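Local atomic coordinates of iota-carrageenase (Alteromonas sp., PDB entry 1H80), a protein that hydrolyses the 1,4-beta linkages within iota-carrageenan, a sulfated galactan of red algal cell walls, inverting the anomeric configuration. Residues 173-187 with 198-212. Residues are numbered along the deposited sequence; the frame is centred on the assembly and turned at random.
Sequences WSRNGIIERIKQNNA and GADNILFRNLHSEGG
Trp173 reaches over to residues 198-200, and its side chain is worth following outward. Trp173 CB sits 3.6 Å from Gly198 O. With CG held between the backbone N and the carbonyl carbon (chi1 56°) and set against Gly198 C, the five-membered ring lies against Gly198, whose CA makes a CH-pi contact over one face. Trp173 CD1 comes next, 3.3 Å from Ala199 N, and Trp173 NE1 then gives a nearly straight hydrogen bond of 2.7 Å to Asp200 OD2, in the ring plane; CE2 and CZ2 also flank that oxygen. Asp200 OD2 forms a salt bridge with Arg175 NH1 as well, at 2.9 Å, and Asp200 OD1 is held by Arg233, leaving the buried carboxylate gripped at both oxygens. A leucine in place of Trp173 would probably cost OD2 its indole partner and uncover Gly198.

Around the corner at Asn176, Asn201 ND2 donates to Asn176 OD1, the two amides turned steeply against each other. Farther along, Glu180 OE1 meets Arg205 NH2 at 2.6 Å in the guanidinium plane, a salt bridge backed by a weak bond from NE; Arg205 also pairs with Asp8. On the other face of these strands Ile179 CD1 packs 3.6 Å from Phe204 CE1. Past the next bend, Lys183 CE rests over the centre of the His208 ring.

Backbone hydrogen bonds of parallel pairing, such as Ile179 N to Leu203 O, join the two runs as successive coils of the right-handed beta-helix expected for this pectate lyase-like fold. Strand 143-151 flanks residues 177-185, strand 231-243 flanks residues 202-210, and Ile160 of strand 160-167 meets Ile179 and Ile182 from within.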
loop_
_atom_site.group_PDB
_atom_site.type_symbol
_atom_site.label_atom_id
_atom_site.label_comp_id
_atom_site.label_asym_id
_atom_site.label_seq_id
_atom_site.Cartn_x
_atom_site.Cartn_y
_atom_site.Cartn_z
ATOM N N TRP A 173 -7.078 -15.621 0.442
ATOM C CA TRP A 173 -6.115 -14.552 0.643
ATOM C C TRP A 173 -5.120 -14.959 1.706
ATOM O O TRP A 173 -5.240 -16.034 2.287
ATOM C CB TRP A 173 -6.827 -13.247 1.007
ATOM C CG TRP A 173 -7.709 -13.334 2.199
ATOM C CD1 TRP A 173 -7.344 -13.176 3.498
ATOM C CD2 TRP A 173 -9.112 -13.615 2.204
ATOM N NE1 TRP A 173 -8.431 -13.340 4.320
ATOM C CE2 TRP A 173 -9.531 -13.612 3.551
ATOM C CE3 TRP A 173 -10.056 -13.871 1.201
ATOM C CZ2 TRP A 173 -10.857 -13.855 3.924
ATOM C CZ3 TRP A 173 -11.374 -14.114 1.573
ATOM C CH2 TRP A 173 -11.759 -14.104 2.919
ATOM N N SER A 174 -4.142 -14.103 1.963
ATOM C CA SER A 174 -3.097 -14.458 2.910
ATOM C C SER A 174 -3.409 -14.336 4.390
ATOM O O SER A 174 -4.269 -13.560 4.817
ATOM C CB SER A 174 -1.816 -13.682 2.586
ATOM O OG SER A 174 -1.951 -12.302 2.866
ATOM N N ARG A 175 -2.688 -15.136 5.167
ATOM C CA ARG A 175 -2.829 -15.154 6.611
ATOM C C ARG A 175 -1.476 -15.477 7.212
ATOM O O ARG A 175 -0.675 -16.192 6.610
ATOM C CB ARG A 175 -3.786 -16.255 7.063
ATOM C CG ARG A 175 -5.015 -16.452 6.226
ATOM C CD ARG A 175 -5.733 -17.703 6.716
ATOM N NE ARG A 175 -6.296 -17.536 8.052
ATOM C CZ ARG A 175 -7.384 -16.821 8.330
ATOM N NH1 ARG A 175 -8.044 -16.195 7.366
ATOM N NH2 ARG A 175 -7.815 -16.729 9.580
ATOM N N ASN A 176 -1.237 -14.944 8.403
ATOM C CA ASN A 176 -0.014 -15.213 9.146
ATOM C C ASN A 176 1.244 -14.853 8.383
ATOM O O ASN A 176 1.906 -15.705 7.789
ATOM C CB ASN A 176 0.015 -16.690 9.548
ATOM C CG ASN A 176 -1.288 -17.146 10.173
ATOM O OD1 ASN A 176 -1.938 -16.392 10.896
ATOM N ND2 ASN A 176 -1.674 -18.387 9.904
ATOM N N GLY A 177 1.575 -13.575 8.406
ATOM C CA GLY A 177 2.759 -13.142 7.699
ATOM C C GLY A 177 3.324 -11.864 8.257
ATOM O O GLY A 177 2.687 -11.168 9.046
ATOM N N ILE A 178 4.554 -11.580 7.854
ATOM C CA ILE A 178 5.244 -10.372 8.261
ATOM C C ILE A 178 5.800 -9.733 7.002
ATOM O O ILE A 178 6.462 -10.393 6.206
ATOM C CB ILE A 178 6.428 -10.676 9.203
ATOM C CG1 ILE A 178 5.924 -11.374 10.466
ATOM C CG2 ILE A 178 7.162 -9.384 9.549
ATOM C CD1 ILE A 178 7.022 -11.699 11.471
ATOM N N ILE A 179 5.497 -8.457 6.813
ATOM C CA ILE A 179 6.007 -7.703 5.668
ATOM C C ILE A 179 6.729 -6.550 6.341
ATOM O O ILE A 179 6.106 -5.708 6.990
ATOM C CB ILE A 179 4.859 -7.213 4.784
ATOM C CG1 ILE A 179 4.157 -8.427 4.174
ATOM C CG2 ILE A 179 5.395 -6.286 3.696
ATOM C CD1 ILE A 179 2.895 -8.100 3.411
ATOM N N GLU A 180 8.049 -6.511 6.199
ATOM C CA GLU A 180 8.812 -5.499 6.913
ATOM C C GLU A 180 10.076 -4.999 6.263
ATOM O O GLU A 180 10.587 -5.592 5.320
ATOM C CB GLU A 180 9.228 -6.063 8.268
ATOM C CG GLU A 180 10.043 -7.354 8.103
ATOM C CD GLU A 180 10.889 -7.711 9.309
ATOM O OE1 GLU A 180 10.436 -7.502 10.449
ATOM O OE2 GLU A 180 12.012 -8.228 9.110
ATOM N N ARG A 181 10.582 -3.895 6.804
ATOM C CA ARG A 181 11.821 -3.284 6.345
ATOM C C ARG A 181 11.877 -3.045 4.849
ATOM O O ARG A 181 12.726 -3.601 4.149
ATOM C CB ARG A 181 13.006 -4.151 6.772
ATOM C CG ARG A 181 13.087 -4.369 8.272
ATOM C CD ARG A 181 14.246 -5.275 8.626
ATOM N NE ARG A 181 15.528 -4.676 8.269
ATOM C CZ ARG A 181 16.681 -5.337 8.259
ATOM N NH1 ARG A 181 16.715 -6.623 8.581
ATOM N NH2 ARG A 181 17.802 -4.710 7.929
ATOM N N ILE A 182 10.976 -2.205 4.360
ATOM C CA ILE A 182 10.944 -1.886 2.949
ATOM C C ILE A 182 10.827 -0.383 2.800
ATOM O O ILE A 182 10.104 0.274 3.547
ATOM C CB ILE A 182 9.757 -2.566 2.239
ATOM C CG1 ILE A 182 9.865 -4.087 2.392
ATOM C CG2 ILE A 182 9.760 -2.198 0.757
ATOM C CD1 ILE A 182 8.645 -4.841 1.897
ATOM N N LYS A 183 11.576 0.157 1.850
ATOM C CA LYS A 183 11.551 1.582 1.569
ATOM C C LYS A 183 11.242 1.706 0.094
ATOM O O LYS A 183 11.843 1.014 -0.726
ATOM C CB LYS A 183 12.915 2.216 1.861
ATOM C CG LYS A 183 13.098 3.626 1.296
ATOM C CD LYS A 183 12.096 4.609 1.876
ATOM C CE LYS A 183 12.213 5.978 1.215
ATOM N NZ LYS A 183 13.572 6.569 1.404
ATOM N N GLN A 184 10.286 2.564 -0.242
ATOM C CA GLN A 184 9.932 2.785 -1.634
ATOM C C GLN A 184 10.182 4.239 -1.986
ATOM O O GLN A 184 9.737 5.143 -1.278
ATOM C CB GLN A 184 8.463 2.449 -1.888
ATOM C CG GLN A 184 8.057 2.610 -3.348
ATOM C CD GLN A 184 6.727 1.956 -3.658
ATOM O OE1 GLN A 184 6.357 0.966 -3.032
ATOM N NE2 GLN A 184 6.013 2.489 -4.641
ATOM N N ASN A 185 10.914 4.459 -3.072
ATOM C CA ASN A 185 11.203 5.815 -3.515
ATOM C C ASN A 185 10.406 6.159 -4.760
ATOM O O ASN A 185 10.160 5.308 -5.614
ATOM C CB ASN A 185 12.692 5.979 -3.833
ATOM C CG ASN A 185 13.570 5.802 -2.618
ATOM O OD1 ASN A 185 13.392 6.476 -1.606
ATOM N ND2 ASN A 185 14.531 4.893 -2.710
ATOM N N ASN A 186 9.997 7.419 -4.837
ATOM C CA ASN A 186 9.263 7.954 -5.976
ATOM C C ASN A 186 8.021 7.175 -6.406
ATOM O O ASN A 186 7.901 6.752 -7.556
ATOM C CB ASN A 186 10.229 8.112 -7.158
ATOM C CG ASN A 186 9.673 9.010 -8.244
ATOM O OD1 ASN A 186 8.890 9.918 -7.966
ATOM N ND2 ASN A 186 10.086 8.772 -9.486
ATOM N N ALA A 187 7.087 7.004 -5.478
ATOM C CA ALA A 187 5.841 6.302 -5.768
ATOM C C ALA A 187 4.818 7.275 -6.351
ATOM O O ALA A 187 4.868 8.479 -6.083
ATOM C CB ALA A 187 5.285 5.682 -4.493
ATOM N N GLY A 198 -7.363 -8.417 1.116
ATOM C CA GLY A 198 -7.792 -9.514 1.963
ATOM C C GLY A 198 -6.596 -9.935 2.787
ATOM O O GLY A 198 -5.515 -10.163 2.241
ATOM N N ALA A 199 -6.772 -10.029 4.098
ATOM C CA ALA A 199 -5.664 -10.414 4.959
ATOM C C ALA A 199 -6.113 -10.720 6.374
ATOM O O ALA A 199 -7.044 -10.109 6.894
ATOM C CB ALA A 199 -4.618 -9.301 4.980
ATOM N N ASP A 200 -5.438 -11.680 6.990
ATOM C CA ASP A 200 -5.727 -12.061 8.360
ATOM C C ASP A 200 -4.415 -12.288 9.084
ATOM O O ASP A 200 -3.553 -13.015 8.598
ATOM C CB ASP A 200 -6.553 -13.347 8.404
ATOM C CG ASP A 200 -8.023 -13.109 8.138
ATOM O OD1 ASP A 200 -8.730 -12.644 9.059
ATOM O OD2 ASP A 200 -8.469 -13.381 7.006
ATOM N N ASN A 201 -4.261 -11.639 10.230
ATOM C CA ASN A 201 -3.075 -11.789 11.056
ATOM C C ASN A 201 -1.772 -11.503 10.317
ATOM O O ASN A 201 -0.923 -12.382 10.152
ATOM C CB ASN A 201 -3.039 -13.199 11.645
ATOM C CG ASN A 201 -2.086 -13.314 12.805
ATOM O OD1 ASN A 201 -2.063 -12.452 13.684
ATOM N ND2 ASN A 201 -1.299 -14.385 12.829
ATOM N N ILE A 202 -1.628 -10.263 9.877
ATOM C CA ILE A 202 -0.427 -9.836 9.178
ATOM C C ILE A 202 0.209 -8.717 9.989
ATOM O O ILE A 202 -0.492 -7.884 10.570
ATOM C CB ILE A 202 -0.747 -9.282 7.770
ATOM C CG1 ILE A 202 -1.561 -10.301 6.966
ATOM C CG2 ILE A 202 0.546 -8.914 7.050
ATOM C CD1 ILE A 202 -0.851 -11.617 6.710
ATOM N N LEU A 203 1.534 -8.722 10.053
ATOM C CA LEU A 203 2.274 -7.686 10.754
ATOM C C LEU A 203 3.036 -6.889 9.706
ATOM O O LEU A 203 3.790 -7.459 8.920
ATOM C CB LEU A 203 3.263 -8.294 11.756
ATOM C CG LEU A 203 4.291 -7.308 12.329
ATOM C CD1 LEU A 203 3.588 -6.216 13.124
ATOM C CD2 LEU A 203 5.280 -8.054 13.211
ATOM N N PHE A 204 2.797 -5.580 9.678
ATOM C CA PHE A 204 3.472 -4.663 8.755
ATOM C C PHE A 204 4.400 -3.851 9.644
ATOM O O PHE A 204 3.954 -3.216 10.600
ATOM C CB PHE A 204 2.455 -3.741 8.082
ATOM C CG PHE A 204 1.513 -4.455 7.160
ATOM C CD1 PHE A 204 1.916 -4.808 5.876
ATOM C CD2 PHE A 204 0.228 -4.784 7.573
ATOM C CE1 PHE A 204 1.052 -5.476 5.015
ATOM C CE2 PHE A 204 -0.649 -5.455 6.717
ATOM C CZ PHE A 204 -0.234 -5.802 5.435
ATOM N N ARG A 205 5.691 -3.859 9.343
ATOM C CA ARG A 205 6.632 -3.152 10.203
ATOM C C ARG A 205 7.792 -2.493 9.471
ATOM O O ARG A 205 8.357 -3.062 8.546
ATOM C CB ARG A 205 7.162 -4.140 11.249
ATOM C CG ARG A 205 8.201 -3.603 12.218
ATOM C CD ARG A 205 8.490 -4.650 13.302
ATOM N NE ARG A 205 8.995 -5.905 12.749
ATOM C CZ ARG A 205 9.000 -7.064 13.406
ATOM N NH1 ARG A 205 8.520 -7.132 14.639
ATOM N NH2 ARG A 205 9.492 -8.154 12.835
ATOM N N ASN A 206 8.134 -1.283 9.905
ATOM C CA ASN A 206 9.237 -0.529 9.325
ATOM C C ASN A 206 9.078 -0.410 7.819
ATOM O O ASN A 206 9.878 -0.936 7.042
ATOM C CB ASN A 206 10.569 -1.204 9.658
ATOM C CG ASN A 206 11.757 -0.306 9.383
ATOM O OD1 ASN A 206 11.614 0.771 8.802
ATOM N ND2 ASN A 206 12.941 -0.746 9.796
ATOM N N LEU A 207 8.023 0.291 7.420
ATOM C CA LEU A 207 7.716 0.508 6.013
ATOM C C LEU A 207 7.723 2.007 5.775
ATOM O O LEU A 207 7.198 2.767 6.584
ATOM C CB LEU A 207 6.339 -0.068 5.690
ATOM C CG LEU A 207 6.174 -1.558 5.989
ATOM C CD1 LEU A 207 4.741 -1.973 5.682
ATOM C CD2 LEU A 207 7.163 -2.378 5.161
ATOM N N HIS A 208 8.328 2.431 4.672
ATOM C CA HIS A 208 8.411 3.850 4.364
ATOM C C HIS A 208 8.206 4.047 2.871
ATOM O O HIS A 208 8.865 3.402 2.059
ATOM C CB HIS A 208 9.787 4.371 4.787
ATOM C CG HIS A 208 10.012 5.825 4.508
ATOM N ND1 HIS A 208 11.207 6.452 4.780
ATOM C CD2 HIS A 208 9.198 6.776 3.989
ATOM C CE1 HIS A 208 11.124 7.726 4.439
ATOM N NE2 HIS A 208 9.914 7.948 3.956
ATOM N N SER A 209 7.271 4.916 2.513
ATOM C CA SER A 209 7.023 5.199 1.110
ATOM C C SER A 209 7.156 6.688 0.854
ATOM O O SER A 209 6.634 7.503 1.612
ATOM C CB SER A 209 5.622 4.737 0.693
ATOM O OG SER A 209 5.381 5.058 -0.668
ATOM N N GLU A 210 7.889 7.029 -0.201
ATOM C CA GLU A 210 8.061 8.414 -0.608
ATOM C C GLU A 210 7.046 8.568 -1.732
ATOM O O GLU A 210 7.229 8.018 -2.818
ATOM C CB GLU A 210 9.469 8.651 -1.142
ATOM C CG GLU A 210 9.668 10.053 -1.695
ATOM C CD GLU A 210 11.008 10.221 -2.376
ATOM O OE1 GLU A 210 11.256 9.530 -3.390
ATOM O OE2 GLU A 210 11.814 11.045 -1.895
ATOM N N GLY A 211 5.973 9.303 -1.463
ATOM C CA GLY A 211 4.922 9.469 -2.449
ATOM C C GLY A 211 3.816 8.470 -2.146
ATOM O O GLY A 211 4.072 7.417 -1.553
ATOM N N GLY A 212 2.586 8.795 -2.531
ATOM C CA GLY A 212 1.477 7.889 -2.286
ATOM C C GLY A 212 1.235 7.594 -0.815
ATOM O O GLY A 212 1.362 8.471 0.034
HETATM O O HOH W 1 -3.661 -11.571 0.812
HETATM O O HOH W 2 11.286 -5.189 11.176
HETATM O O HOH W 3 11.731 1.128 5.847
HETATM O O HOH W 4 13.876 9.080 -1.600
#